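Local coordinates for cellulosomal-scaffolding protein A (Clostridium thermocellum, PDB 4B9F) that probably binds crystalline cellulose through a family 3a carbohydrate-binding module carried by the scaffolding subunit of the cellulosome, at residues A[4-9]-A[39-44]; A[8-13]-A[17-22]; A[59-62]-A[66-69]; A[126-131]-A[139-144]. All blocks are in the same frame, centred on the assembly; numbering follows the deposited sequence.

Contact 1 (A[4-9]-A[39-44]). With CA (calcium ion), chain C.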
loop_
_atom_site.group_PDB
_atom_site.type_symbol
_atom_site.label_atom_id
_atom_site.label_comp_id
_atom_site.label_asym_id
_atom_site.label_seq_id
_atom_site.Cartn_x
_atom_site.Cartn_y
_atom_site.Cartn_z
ATOM N N VAL A 4 4.867 7.663 -6.204
ATOM C CA VAL A 4 4.406 6.354 -5.760
ATOM C C VAL A 4 4.400 5.402 -6.945
ATOM O O VAL A 4 3.868 5.731 -8.007
ATOM C CB VAL A 4 2.994 6.421 -5.146
ATOM C CG1 VAL A 4 2.523 5.022 -4.754
ATOM C CG2 VAL A 4 2.974 7.377 -3.951
ATOM N N GLU A 5 5.027 4.243 -6.766
ATOM C CA GLU A 5 4.986 3.183 -7.748
ATOM C C GLU A 5 4.378 1.969 -7.065
ATOM O O GLU A 5 4.426 1.844 -5.838
ATOM C CB GLU A 5 6.389 2.859 -8.232
ATOM C CG GLU A 5 7.083 4.013 -8.900
ATOM C CD GLU A 5 8.529 3.688 -9.158
ATOM O OE1 GLU A 5 8.828 3.101 -10.215
ATOM O OE2 GLU A 5 9.367 3.995 -8.289
ATOM N N PHE A 6 3.814 1.075 -7.862
ATOM C CA PHE A 6 2.952 0.050 -7.320
ATOM C C PHE A 6 2.828 -1.139 -8.266
ATOM O O PHE A 6 2.900 -0.976 -9.481
ATOM C CB PHE A 6 1.548 0.636 -7.100
ATOM C CG PHE A 6 0.602 -0.366 -6.547
ATOM C CD1 PHE A 6 0.608 -0.636 -5.194
ATOM C CD2 PHE A 6 -0.219 -1.115 -7.384
ATOM C CE1 PHE A 6 -0.190 -1.621 -4.672
ATOM C CE2 PHE A 6 -1.031 -2.106 -6.872
ATOM C CZ PHE A 6 -1.013 -2.367 -5.512
ATOM N N TYR A 7 2.632 -2.329 -7.702
ATOM C CA TYR A 7 2.063 -3.451 -8.454
ATOM C C TYR A 7 1.560 -4.512 -7.485
ATOM O O TYR A 7 1.931 -4.510 -6.304
ATOM C CB TYR A 7 3.053 -4.065 -9.462
ATOM C CG TYR A 7 4.186 -4.891 -8.872
ATOM C CD1 TYR A 7 5.158 -4.307 -8.068
ATOM C CD2 TYR A 7 4.313 -6.247 -9.176
ATOM C CE1 TYR A 7 6.218 -5.065 -7.548
ATOM C CE2 TYR A 7 5.359 -7.006 -8.662
ATOM C CZ TYR A 7 6.307 -6.416 -7.851
ATOM O OH TYR A 7 7.348 -7.178 -7.354
ATOM N N ASN A 8 0.703 -5.401 -7.984
ATOM C CA ASN A 8 0.284 -6.594 -7.235
ATOM C C ASN A 8 1.178 -7.750 -7.626
ATOM O O ASN A 8 1.322 -8.049 -8.812
ATOM C CB ASN A 8 -1.162 -6.952 -7.561
ATOM C CG ASN A 8 -2.140 -5.970 -6.967
ATOM O OD1 ASN A 8 -2.407 -4.919 -7.551
ATOM N ND2 ASN A 8 -2.653 -6.283 -5.784
ATOM N N SER A 9 1.784 -8.409 -6.648
ATOM C CA SER A 9 2.730 -9.464 -6.996
ATOM C C SER A 9 2.047 -10.737 -7.489
ATOM O O SER A 9 2.620 -11.474 -8.300
ATOM C CB SER A 9 3.659 -9.760 -5.826
ATOM O OG SER A 9 2.913 -10.195 -4.707
ATOM N N LEU A 39 -1.037 5.209 2.920
ATOM C CA LEU A 39 -1.218 4.731 1.559
ATOM C C LEU A 39 -2.529 3.966 1.498
ATOM O O LEU A 39 -2.865 3.234 2.440
ATOM C CB LEU A 39 -0.069 3.789 1.178
ATOM C CG LEU A 39 1.340 4.348 1.392
ATOM C CD1 LEU A 39 2.395 3.254 1.174
ATOM C CD2 LEU A 39 1.609 5.515 0.477
ATOM N N ARG A 40 -3.266 4.102 0.398
ATOM C CA ARG A 40 -4.541 3.404 0.279
ATOM C C ARG A 40 -4.573 2.498 -0.936
ATOM O O ARG A 40 -4.182 2.900 -2.043
ATOM C CB ARG A 40 -5.712 4.393 0.202
ATOM C CG ARG A 40 -5.855 5.265 1.404
ATOM C CD ARG A 40 -7.085 6.149 1.331
ATOM N NE ARG A 40 -7.084 7.063 2.461
ATOM C CZ ARG A 40 -7.956 8.047 2.638
ATOM N NH1 ARG A 40 -8.941 8.237 1.765
ATOM N NH2 ARG A 40 -7.849 8.834 3.700
ATOM N N TYR A 41 -5.042 1.269 -0.703
ATOM C CA TYR A 41 -5.284 0.282 -1.742
ATOM C C TYR A 41 -6.780 -0.053 -1.735
ATOM O O TYR A 41 -7.282 -0.625 -0.770
ATOM C CB TYR A 41 -4.439 -0.978 -1.486
ATOM C CG TYR A 41 -4.664 -2.036 -2.540
ATOM C CD1 TYR A 41 -3.958 -2.007 -3.737
ATOM C CD2 TYR A 41 -5.610 -3.049 -2.364
ATOM C CE1 TYR A 41 -4.174 -2.950 -4.724
ATOM C CE2 TYR A 41 -5.832 -3.999 -3.349
ATOM C CZ TYR A 41 -5.107 -3.941 -4.525
ATOM O OH TYR A 41 -5.302 -4.854 -5.528
ATOM N N TYR A 42 -7.477 0.314 -2.812
ATOM C CA TYR A 42 -8.929 0.194 -2.876
ATOM C C TYR A 42 -9.362 -1.083 -3.575
ATOM O O TYR A 42 -8.815 -1.454 -4.620
ATOM C CB TYR A 42 -9.518 1.372 -3.646
ATOM C CG TYR A 42 -9.112 2.739 -3.165
ATOM C CD1 TYR A 42 -9.825 3.377 -2.152
ATOM C CD2 TYR A 42 -8.065 3.430 -3.773
ATOM C CE1 TYR A 42 -9.487 4.658 -1.737
ATOM C CE2 TYR A 42 -7.713 4.714 -3.358
ATOM C CZ TYR A 42 -8.434 5.318 -2.343
ATOM O OH TYR A 42 -8.103 6.597 -1.956
ATOM N N TYR A 43 -10.380 -1.734 -3.032
ATOM C CA TYR A 43 -10.836 -2.995 -3.586
ATOM C C TYR A 43 -12.256 -3.304 -3.135
ATOM O O TYR A 43 -12.846 -2.560 -2.351
ATOM C CB TYR A 43 -9.873 -4.123 -3.166
ATOM C CG TYR A 43 -9.853 -4.414 -1.673
ATOM C CD1 TYR A 43 -9.174 -3.583 -0.784
ATOM C CD2 TYR A 43 -10.512 -5.525 -1.157
ATOM C CE1 TYR A 43 -9.159 -3.845 0.587
ATOM C CE2 TYR A 43 -10.506 -5.796 0.206
ATOM C CZ TYR A 43 -9.824 -4.956 1.074
ATOM O OH TYR A 43 -9.799 -5.217 2.424
ATOM N N THR A 44 -12.805 -4.395 -3.658
ATOM C CA THR A 44 -14.091 -4.896 -3.202
ATOM C C THR A 44 -13.856 -6.173 -2.410
ATOM O O THR A 44 -13.192 -7.098 -2.882
ATOM C CB THR A 44 -15.042 -5.189 -4.376
ATOM O OG1 THR A 44 -14.343 -5.943 -5.377
ATOM C CG2 THR A 44 -15.553 -3.898 -4.987
HETATM CA CA CA C . -12.853 -7.921 -5.178
HETATM O O HOH W 1 -10.787 -8.492 -3.899
#
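Phe-6, Asn-8 and Tyr-41 meet in a buried, sheet-on-sheet packing contact between the two antiparallel sheets of a beta sandwich, strand 2-8 lying in one sheet and strand 37-43 in the other. The backbones stay far apart, Phe-6 CA and Tyr-41 CA being 9.9 Å from each other, and side chains fill the interval. With CG anti to the backbone N (chi1 180°), Phe-6 sends its ring tip into the core, where CZ comes within 3.3 Å of Tyr-41 CE1. The two rings are oblique to each other, their planes 32° apart. One polar bond accompanies this packing: Asn-8 approaches Tyr-41 from the opposite direction and its ND2 donates to Tyr-41 OH at 3.0 Å, the hydroxyl standing somewhat tilted from the amide plane. Asn-8 OD1 accepts from Lys-130 N, and both ends of this buried amide are therefore satisfied. Just past the end of strand 37-43, Thr-44 binds the calcium ion through O and OG1. Around the contact, strand 20-26 flanks strand 2-8, where Phe-22 meets Phe-6 edge-to-face, while strands 88-96 and 142-145 border strand 37-43.

Contact 2 (A[8-13]-A[17-22])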
loop_
_atom_site.group_PDB
_atom_site.type_symbol
_atom_site.label_atom_id
_atom_site.label_comp_id
_atom_site.label_asym_id
_atom_site.label_seq_id
_atom_site.Cartn_x
_atom_site.Cartn_y
_atom_site.Cartn_z
ATOM N N ASN A 8 0.703 -5.401 -7.984
ATOM C CA ASN A 8 0.284 -6.594 -7.235
ATOM C C ASN A 8 1.178 -7.750 -7.626
ATOM O O ASN A 8 1.322 -8.049 -8.812
ATOM C CB ASN A 8 -1.162 -6.952 -7.561
ATOM C CG ASN A 8 -2.140 -5.970 -6.967
ATOM O OD1 ASN A 8 -2.407 -4.919 -7.551
ATOM N ND2 ASN A 8 -2.653 -6.283 -5.784
ATOM N N SER A 9 1.784 -8.409 -6.648
ATOM C CA SER A 9 2.730 -9.464 -6.996
ATOM C C SER A 9 2.047 -10.737 -7.489
ATOM O O SER A 9 2.620 -11.474 -8.300
ATOM C CB SER A 9 3.659 -9.760 -5.826
ATOM O OG SER A 9 2.913 -10.195 -4.707
ATOM N N ASN A 10 0.834 -11.001 -7.006
ATOM C CA ASN A 10 0.096 -12.192 -7.432
ATOM C C ASN A 10 -1.136 -11.805 -8.233
ATOM O O ASN A 10 -2.064 -11.211 -7.698
ATOM C CB ASN A 10 -0.282 -13.070 -6.243
ATOM C CG ASN A 10 -1.198 -12.379 -5.279
ATOM O OD1 ASN A 10 -1.007 -11.203 -4.962
ATOM N ND2 ASN A 10 -2.220 -13.101 -4.809
ATOM N N PRO A 11 -1.133 -12.122 -9.533
ATOM C CA PRO A 11 -2.185 -11.614 -10.414
ATOM C C PRO A 11 -3.405 -12.515 -10.597
ATOM O O PRO A 11 -4.291 -12.119 -11.343
ATOM C CB PRO A 11 -1.456 -11.467 -11.749
ATOM C CG PRO A 11 -0.440 -12.545 -11.730
ATOM C CD PRO A 11 0.012 -12.655 -10.294
ATOM N N SER A 12 -3.461 -13.679 -9.955
ATOM C CA SER A 12 -4.604 -14.578 -10.129
ATOM C C SER A 12 -5.920 -13.891 -9.786
ATOM O O SER A 12 -6.034 -13.217 -8.759
ATOM C CB SER A 12 -4.456 -15.820 -9.261
ATOM O OG SER A 12 -3.317 -16.549 -9.658
ATOM N N ASP A 13 -6.924 -14.078 -10.631
ATOM C CA ASP A 13 -8.201 -13.425 -10.395
ATOM C C ASP A 13 -8.826 -13.870 -9.074
ATOM O O ASP A 13 -9.282 -13.051 -8.281
ATOM C CB ASP A 13 -9.164 -13.685 -11.549
ATOM C CG ASP A 13 -10.444 -12.893 -11.417
ATOM O OD1 ASP A 13 -10.376 -11.721 -10.995
ATOM O OD2 ASP A 13 -11.520 -13.435 -11.736
ATOM N N SER A 17 -5.326 -14.333 -0.881
ATOM C CA SER A 17 -4.453 -13.300 -0.364
ATOM C C SER A 17 -4.247 -12.241 -1.422
ATOM O O SER A 17 -4.118 -12.544 -2.610
ATOM C CB SER A 17 -3.104 -13.891 0.044
ATOM O OG SER A 17 -3.282 -14.959 0.959
ATOM N N ILE A 18 -4.232 -10.995 -0.975
ATOM C CA ILE A 18 -3.932 -9.855 -1.835
ATOM C C ILE A 18 -2.590 -9.274 -1.386
ATOM O O ILE A 18 -2.325 -9.156 -0.191
ATOM C CB ILE A 18 -5.074 -8.820 -1.802
ATOM C CG1 ILE A 18 -6.317 -9.447 -2.452
ATOM C CG2 ILE A 18 -4.691 -7.545 -2.562
ATOM C CD1 ILE A 18 -7.596 -8.640 -2.331
ATOM N N ASN A 19 -1.735 -8.942 -2.350
ATOM C CA ASN A 19 -0.344 -8.606 -2.064
ATOM C C ASN A 19 0.078 -7.304 -2.722
ATOM O O ASN A 19 0.781 -7.301 -3.735
ATOM C CB ASN A 19 0.581 -9.739 -2.520
ATOM C CG ASN A 19 0.320 -11.030 -1.780
ATOM O OD1 ASN A 19 -0.649 -11.740 -2.059
ATOM N ND2 ASN A 19 1.170 -11.331 -0.814
ATOM N N PRO A 20 -0.359 -6.177 -2.151
ATOM C CA PRO A 20 -0.003 -4.870 -2.709
ATOM C C PRO A 20 1.470 -4.562 -2.449
ATOM O O PRO A 20 1.924 -4.656 -1.306
ATOM C CB PRO A 20 -0.921 -3.900 -1.947
ATOM C CG PRO A 20 -1.256 -4.615 -0.685
ATOM C CD PRO A 20 -1.200 -6.083 -0.948
ATOM N N GLN A 21 2.200 -4.194 -3.499
ATOM C CA GLN A 21 3.602 -3.787 -3.369
ATOM C C GLN A 21 3.706 -2.295 -3.658
ATOM O O GLN A 21 3.342 -1.855 -4.747
ATOM C CB GLN A 21 4.488 -4.543 -4.367
ATOM C CG GLN A 21 4.170 -6.021 -4.508
ATOM C CD GLN A 21 4.639 -6.840 -3.332
ATOM O OE1 GLN A 21 5.829 -6.855 -3.004
ATOM N NE2 GLN A 21 3.707 -7.547 -2.700
ATOM N N PHE A 22 4.185 -1.519 -2.686
ATOM C CA PHE A 22 4.338 -0.077 -2.853
ATOM C C PHE A 22 5.800 0.320 -2.805
ATOM O O PHE A 22 6.581 -0.239 -2.021
ATOM C CB PHE A 22 3.652 0.680 -1.710
ATOM C CG PHE A 22 2.157 0.818 -1.836
ATOM C CD1 PHE A 22 1.311 -0.136 -1.301
ATOM C CD2 PHE A 22 1.600 1.950 -2.429
ATOM C CE1 PHE A 22 -0.072 0.009 -1.382
ATOM C CE2 PHE A 22 0.232 2.099 -2.512
ATOM C CZ PHE A 22 -0.606 1.132 -1.987
HETATM O O HOH W 2 -2.703 -9.167 -5.147
#
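Asn-19, Asn-8 and Asn-10 lose the most surface here: Asn-10 from one segment meets Asn-19 and Ser-17 O of the other, and Asn-8 joins them through a water. Asn-10 reaches back across the loop: its CG sits between the backbone N and the carbonyl carbon (chi1 63°), a turn that brings ND2 to Ser-17 O at 3.0 Å. The Ser-17 oxygen lies close to the plane of the Asn-10 amide, while the donor is tilted from the carbonyl plane; the bond is nearly straight, at 159°. The other end of the amide, OD1, approaches Asn-19 CB to 3.3 Å and probably accepts from water 2 (2.7 Å). This water also takes hydrogen bonds from Asn-8 ND2, whose OD1 accepts from Lys-130 N, and from Asn-19 N, bridging the side chains of Asn-8 and Asn-10 and the backbone of Asn-19. The setting is the place where two antiparallel neighbours of one sheet, strands 2-8 and 20-26, part company: Asn-8 and Pro-20 form a non-hydrogen-bonded pair, and one residue further on the backbone bond from Ser-9 N to Asn-19 O is long, at 3.3 Å. Asn-19 O is gripped twice, because Gln-21 folds its chain back at chi2 and brings NE2 to the same oxygen at 3.1 Å. This second donor stands above the carbonyl plane. Ser-9 OG rests against Asn-19 CB, 3.2 Å away, and Asn-8 ND2 passes alongside Ile-18 CG2. Gln-123 NE2 holds the carbonyls of Asn-10 and Ser-12, joining this loop to the chain between the calcium ligands Thr-122 and Asn-125.

Contact 3 (A[59-62]-A[66-69]). With SO4 (sulfate ion), chain D.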
loop_
_atom_site.group_PDB
_atom_site.type_symbol
_atom_site.label_atom_id
_atom_site.label_comp_id
_atom_site.label_asym_id
_atom_site.label_seq_id
_atom_site.Cartn_x
_atom_site.Cartn_y
_atom_site.Cartn_z
ATOM N N ALA A 59 11.570 -1.771 3.745
ATOM C CA ALA A 59 12.854 -1.169 4.048
ATOM C C ALA A 59 12.913 0.245 3.523
ATOM O O ALA A 59 12.291 0.570 2.502
ATOM C CB ALA A 59 14.011 -2.008 3.478
ATOM N N ILE A 60 13.651 1.082 4.242
ATOM C CA ILE A 60 13.972 2.424 3.774
ATOM C C ILE A 60 15.366 2.372 3.174
ATOM O O ILE A 60 16.324 1.950 3.838
ATOM C CB ILE A 60 13.929 3.459 4.919
ATOM C CG1 ILE A 60 12.543 3.470 5.577
ATOM C CG2 ILE A 60 14.308 4.839 4.400
ATOM C CD1 ILE A 60 12.477 4.310 6.861
ATOM N N ILE A 61 15.464 2.769 1.910
ATOM C CA ILE A 61 16.725 2.756 1.192
ATOM C C ILE A 61 17.182 4.193 0.996
ATOM O O ILE A 61 16.476 4.997 0.382
ATOM C CB ILE A 61 16.575 2.077 -0.183
ATOM C CG1 ILE A 61 15.934 0.690 -0.028
ATOM C CG2 ILE A 61 17.921 2.024 -0.906
ATOM C CD1 ILE A 61 16.690 -0.263 0.887
ATOM N N GLY A 62 18.354 4.524 1.531
ATOM C CA GLY A 62 18.862 5.875 1.436
ATOM C C GLY A 62 19.323 6.210 0.039
ATOM O O GLY A 62 19.452 5.334 -0.826
ATOM N N SER A 66 21.937 2.951 1.463
ATOM C CA SER A 66 21.861 2.376 2.806
ATOM C C SER A 66 20.556 1.605 2.963
ATOM O O SER A 66 19.544 1.944 2.347
ATOM C CB SER A 66 21.946 3.451 3.883
ATOM O OG SER A 66 20.793 4.288 3.861
ATOM N N TYR A 67 20.592 0.568 3.792
ATOM C CA TYR A 67 19.446 -0.294 4.019
ATOM C C TYR A 67 19.005 -0.238 5.474
ATOM O O TYR A 67 19.770 -0.565 6.385
ATOM C CB TYR A 67 19.779 -1.746 3.640
ATOM C CG TYR A 67 18.687 -2.740 3.981
ATOM C CD1 TYR A 67 18.594 -3.305 5.252
ATOM C CD2 TYR A 67 17.745 -3.112 3.033
ATOM C CE1 TYR A 67 17.595 -4.207 5.564
ATOM C CE2 TYR A 67 16.755 -4.022 3.329
ATOM C CZ TYR A 67 16.674 -4.557 4.601
ATOM O OH TYR A 67 15.681 -5.452 4.912
ATOM N N ASN A 68 17.752 0.137 5.687
ATOM C CA ASN A 68 17.182 0.116 7.021
ATOM C C ASN A 68 15.874 -0.660 7.016
ATOM O O ASN A 68 14.856 -0.163 6.533
ATOM C CB ASN A 68 16.946 1.543 7.494
ATOM C CG ASN A 68 16.453 1.606 8.906
ATOM O OD1 ASN A 68 16.614 0.659 9.678
ATOM N ND2 ASN A 68 15.857 2.734 9.266
ATOM N N GLY A 69 15.905 -1.885 7.534
ATOM C CA GLY A 69 14.727 -2.728 7.578
ATOM C C GLY A 69 13.708 -2.187 8.564
ATOM O O GLY A 69 14.056 -1.890 9.712
HETATM S S SO4 D . 15.640 -7.426 7.739
HETATM O O1 SO4 D . 15.076 -6.117 7.399
HETATM O O2 SO4 D . 14.765 -8.474 7.213
HETATM O O3 SO4 D . 16.959 -7.555 7.123
HETATM O O4 SO4 D . 15.757 -7.571 9.187
HETATM O O HOH W 3 18.284 3.692 4.916
#
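Ile-60 O is gripped by two donors: Asn-68 N at 3.0 Å, and water 3 at 2.8 Å. The water also hydrogen-bonds Ser-66 OG, and thus spans the two segments beside their backbone bonds. Ile-60 N returns the bond to Asn-68 O, making Ile-60 and Asn-68 a hydrogen-bonded antiparallel pair, with non-hydrogen-bonded pairs Ala-59 with Gly-69 and Ile-61 with Tyr-67 flanking it. This is a beta hairpin in which strand 67-69 forms an edge strand of its sheet, and Gly-62 N to Ser-66 O is the last rung before the connecting loop. On the face bearing Ala-59, Ile-61 and Tyr-67, putting the tyrosine CG anti to the backbone N (chi1 174°) directs the ring beside Ala-59 and Ile-61, which meet it obliquely. Its CE2 touches Ala-59 CB at 3.4 Å and its CD2 meets Ile-61 CD1 at 3.7 Å. An exposed tyrosine here is consistent with the flat aromatic and polar strip by which family 3a modules are thought to meet cellulose. In the crystal it carries a sulfate ion, probably from the crystallisation liquor, whose O1, which lies in the ring plane at its edge, accepts from Tyr-67 OH at 2.6 Å.

Contact 4 (A[126-131]-A[139-144]). With CA (calcium ion), chain C.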
loop_
_atom_site.group_PDB
_atom_site.type_symbol
_atom_site.label_atom_id
_atom_site.label_comp_id
_atom_site.label_asym_id
_atom_site.label_seq_id
_atom_site.Cartn_x
_atom_site.Cartn_y
_atom_site.Cartn_z
ATOM N N ASP A 126 -11.438 -4.910 -8.445
ATOM C CA ASP A 126 -10.718 -4.093 -7.457
ATOM C C ASP A 126 -10.057 -2.895 -8.129
ATOM O O ASP A 126 -9.147 -3.064 -8.953
ATOM C CB ASP A 126 -9.628 -4.912 -6.754
ATOM C CG ASP A 126 -10.180 -6.057 -5.935
ATOM O OD1 ASP A 126 -11.393 -6.060 -5.656
ATOM O OD2 ASP A 126 -9.384 -6.944 -5.557
ATOM N N TYR A 127 -10.489 -1.695 -7.758
ATOM C CA TYR A 127 -10.001 -0.458 -8.374
ATOM C C TYR A 127 -8.474 -0.345 -8.427
ATOM O O TYR A 127 -7.913 0.036 -9.454
ATOM C CB TYR A 127 -10.592 0.718 -7.605
ATOM C CG TYR A 127 -10.178 2.122 -8.024
ATOM C CD1 TYR A 127 -10.788 2.760 -9.100
ATOM C CD2 TYR A 127 -9.242 2.846 -7.287
ATOM C CE1 TYR A 127 -10.455 4.061 -9.443
ATOM C CE2 TYR A 127 -8.904 4.158 -7.627
ATOM C CZ TYR A 127 -9.511 4.750 -8.714
ATOM O OH TYR A 127 -9.211 6.055 -9.042
ATOM N N SER A 128 -7.797 -0.679 -7.332
ATOM C CA SER A 128 -6.353 -0.462 -7.267
ATOM C C SER A 128 -5.505 -1.569 -7.892
ATOM O O SER A 128 -4.296 -1.410 -8.031
ATOM C CB SER A 128 -5.897 -0.257 -5.827
ATOM O OG SER A 128 -6.416 0.951 -5.293
ATOM N N PHE A 129 -6.117 -2.693 -8.253
ATOM C CA PHE A 129 -5.349 -3.837 -8.726
ATOM C C PHE A 129 -4.570 -3.491 -9.989
ATOM O O PHE A 129 -5.124 -2.902 -10.919
ATOM C CB PHE A 129 -6.287 -5.011 -8.998
ATOM C CG PHE A 129 -5.597 -6.212 -9.589
ATOM C CD1 PHE A 129 -4.861 -7.071 -8.793
ATOM C CD2 PHE A 129 -5.686 -6.475 -10.943
ATOM C CE1 PHE A 129 -4.226 -8.183 -9.338
ATOM C CE2 PHE A 129 -5.055 -7.582 -11.493
ATOM C CZ PHE A 129 -4.323 -8.432 -10.685
ATOM N N LYS A 130 -3.291 -3.860 -10.009
ATOM C CA LYS A 130 -2.424 -3.616 -11.158
ATOM C C LYS A 130 -1.458 -4.780 -11.326
ATOM O O LYS A 130 -0.524 -4.945 -10.537
ATOM C CB LYS A 130 -1.625 -2.331 -10.949
ATOM C CG LYS A 130 -0.742 -1.928 -12.121
ATOM C CD LYS A 130 -1.556 -1.785 -13.393
ATOM C CE LYS A 130 -0.725 -1.217 -14.532
ATOM N NZ LYS A 130 -1.500 -1.204 -15.804
ATOM N N SER A 131 -1.677 -5.590 -12.351
ATOM C CA SER A 131 -0.743 -6.654 -12.658
ATOM C C SER A 131 0.391 -6.062 -13.477
ATOM O O SER A 131 0.165 -5.409 -14.496
ATOM C CB SER A 131 -1.428 -7.779 -13.427
ATOM O OG SER A 131 -0.497 -8.811 -13.713
ATOM N N ASP A 139 -1.767 5.605 -10.708
ATOM C CA ASP A 139 -2.553 6.635 -10.050
ATOM C C ASP A 139 -3.865 6.120 -9.448
ATOM O O ASP A 139 -4.700 6.922 -9.035
ATOM C CB ASP A 139 -2.793 7.838 -10.976
ATOM C CG ASP A 139 -3.576 7.478 -12.223
ATOM O OD1 ASP A 139 -4.012 6.318 -12.362
ATOM O OD2 ASP A 139 -3.767 8.380 -13.069
ATOM N N GLN A 140 -4.046 4.797 -9.378
ATOM C CA GLN A 140 -5.245 4.253 -8.745
ATOM C C GLN A 140 -4.983 3.734 -7.342
ATOM O O GLN A 140 -5.807 3.021 -6.777
ATOM C CB GLN A 140 -5.955 3.224 -9.634
ATOM C CG GLN A 140 -6.369 3.865 -10.968
ATOM C CD GLN A 140 -7.249 3.003 -11.871
ATOM O OE1 GLN A 140 -7.813 1.984 -11.463
ATOM N NE2 GLN A 140 -7.374 3.429 -13.121
ATOM N N VAL A 141 -3.825 4.101 -6.796
ATOM C CA VAL A 141 -3.588 4.051 -5.355
ATOM C C VAL A 141 -3.288 5.484 -4.918
ATOM O O VAL A 141 -2.884 6.308 -5.737
ATOM C CB VAL A 141 -2.414 3.120 -4.959
ATOM C CG1 VAL A 141 -2.767 1.655 -5.226
ATOM C CG2 VAL A 141 -1.133 3.527 -5.674
ATOM N N THR A 142 -3.515 5.792 -3.647
ATOM C CA THR A 142 -3.338 7.157 -3.169
ATOM C C THR A 142 -2.418 7.215 -1.952
ATOM O O THR A 142 -2.191 6.202 -1.267
ATOM C CB THR A 142 -4.687 7.797 -2.817
ATOM O OG1 THR A 142 -5.368 6.960 -1.874
ATOM C CG2 THR A 142 -5.546 7.947 -4.068
ATOM N N ALA A 143 -1.892 8.411 -1.692
ATOM C CA ALA A 143 -1.045 8.662 -0.539
ATOM C C ALA A 143 -1.436 9.982 0.090
ATOM O O ALA A 143 -1.761 10.949 -0.620
ATOM C CB ALA A 143 0.427 8.678 -0.934
ATOM N N TYR A 144 -1.395 10.009 1.421
ATOM C CA TYR A 144 -1.748 11.186 2.212
ATOM C C TYR A 144 -0.637 11.459 3.210
ATOM O O TYR A 144 -0.060 10.527 3.768
ATOM C CB TYR A 144 -3.066 10.967 2.962
ATOM C CG TYR A 144 -4.254 10.767 2.050
ATOM C CD1 TYR A 144 -4.451 9.558 1.391
ATOM C CD2 TYR A 144 -5.175 11.791 1.833
ATOM C CE1 TYR A 144 -5.518 9.372 0.538
ATOM C CE2 TYR A 144 -6.255 11.614 0.987
ATOM C CZ TYR A 144 -6.421 10.405 0.343
ATOM O OH TYR A 144 -7.480 10.221 -0.508
HETATM CA CA CA C . -12.853 -7.921 -5.178
HETATM O O HOH W 1 -10.787 -8.492 -3.899
HETATM O O HOH W 4 -7.600 7.209 -7.183
#
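Gln-140 laid across the ring of Tyr-127 is the largest single element of this contact. Its CB sits over one face, 4.1 Å from the centroid of the Tyr-127 ring and 27° off the normal, a CH-pi contact. The next atom, CG, stands anti to the carbonyl carbon (chi1 -59°) and comes within 4.0 Å of Tyr-127 CZ. From there the chain runs on extended, and CD arrives 3.9 Å from Tyr-127 O, with the amide plane turned only 23° from that of the ring. The terminal amide thus ends at the backbone carbonyl of Tyr-127. At the far edge of the ring, in its plane, Tyr-127 OH meets water 4 at 2.7 Å; a weak bond runs on from that water to Asp-139 O. Ser-128 supplies the direct polar link, its OG donating to Gln-140 O at 2.6 Å. Ser-128 CB and OG also pack against Val-141 CG1. Segment 126-131 opens with a type I turn from Asp-126 to Phe-129, and Asp-126 OD1 binds the calcium ion at 2.4 Å, while its OD2 accepts from water 1, itself a calcium ligand. Thr-44, Asp-46, Thr-122 and Asn-125 complete the protein part of the site. Chemically, the serine hydroxyl works in both directions, giving its proton to Gln-140 O while accepting from Tyr-42 N, so that the turn is tied both to strand 37-43 and to the chain entering strand 142-145.

Contacts 1 and 4 abut, their centres 4 Å apart, and share the calcium ion and water 1: Thr-44 supplies ligands from one, Asp-126 from the other. Contact 2 lies about 8 Å from contact 1, centre to centre, and shares Asn-8 and Ser-9 with it; Tyr-7 O and Gln-21 N, 2.8 Å apart, continue the strand pairing between them. Asn-8 OD1 joins both to contact 4 through Lys-130 N. Contact 3 stands apart, about 24 Å between centres from contact 4 and on the opposite side of the chain's centre. It nevertheless belongs to the same sheet as strands 2-8 and 20-26, as the outer hairpin.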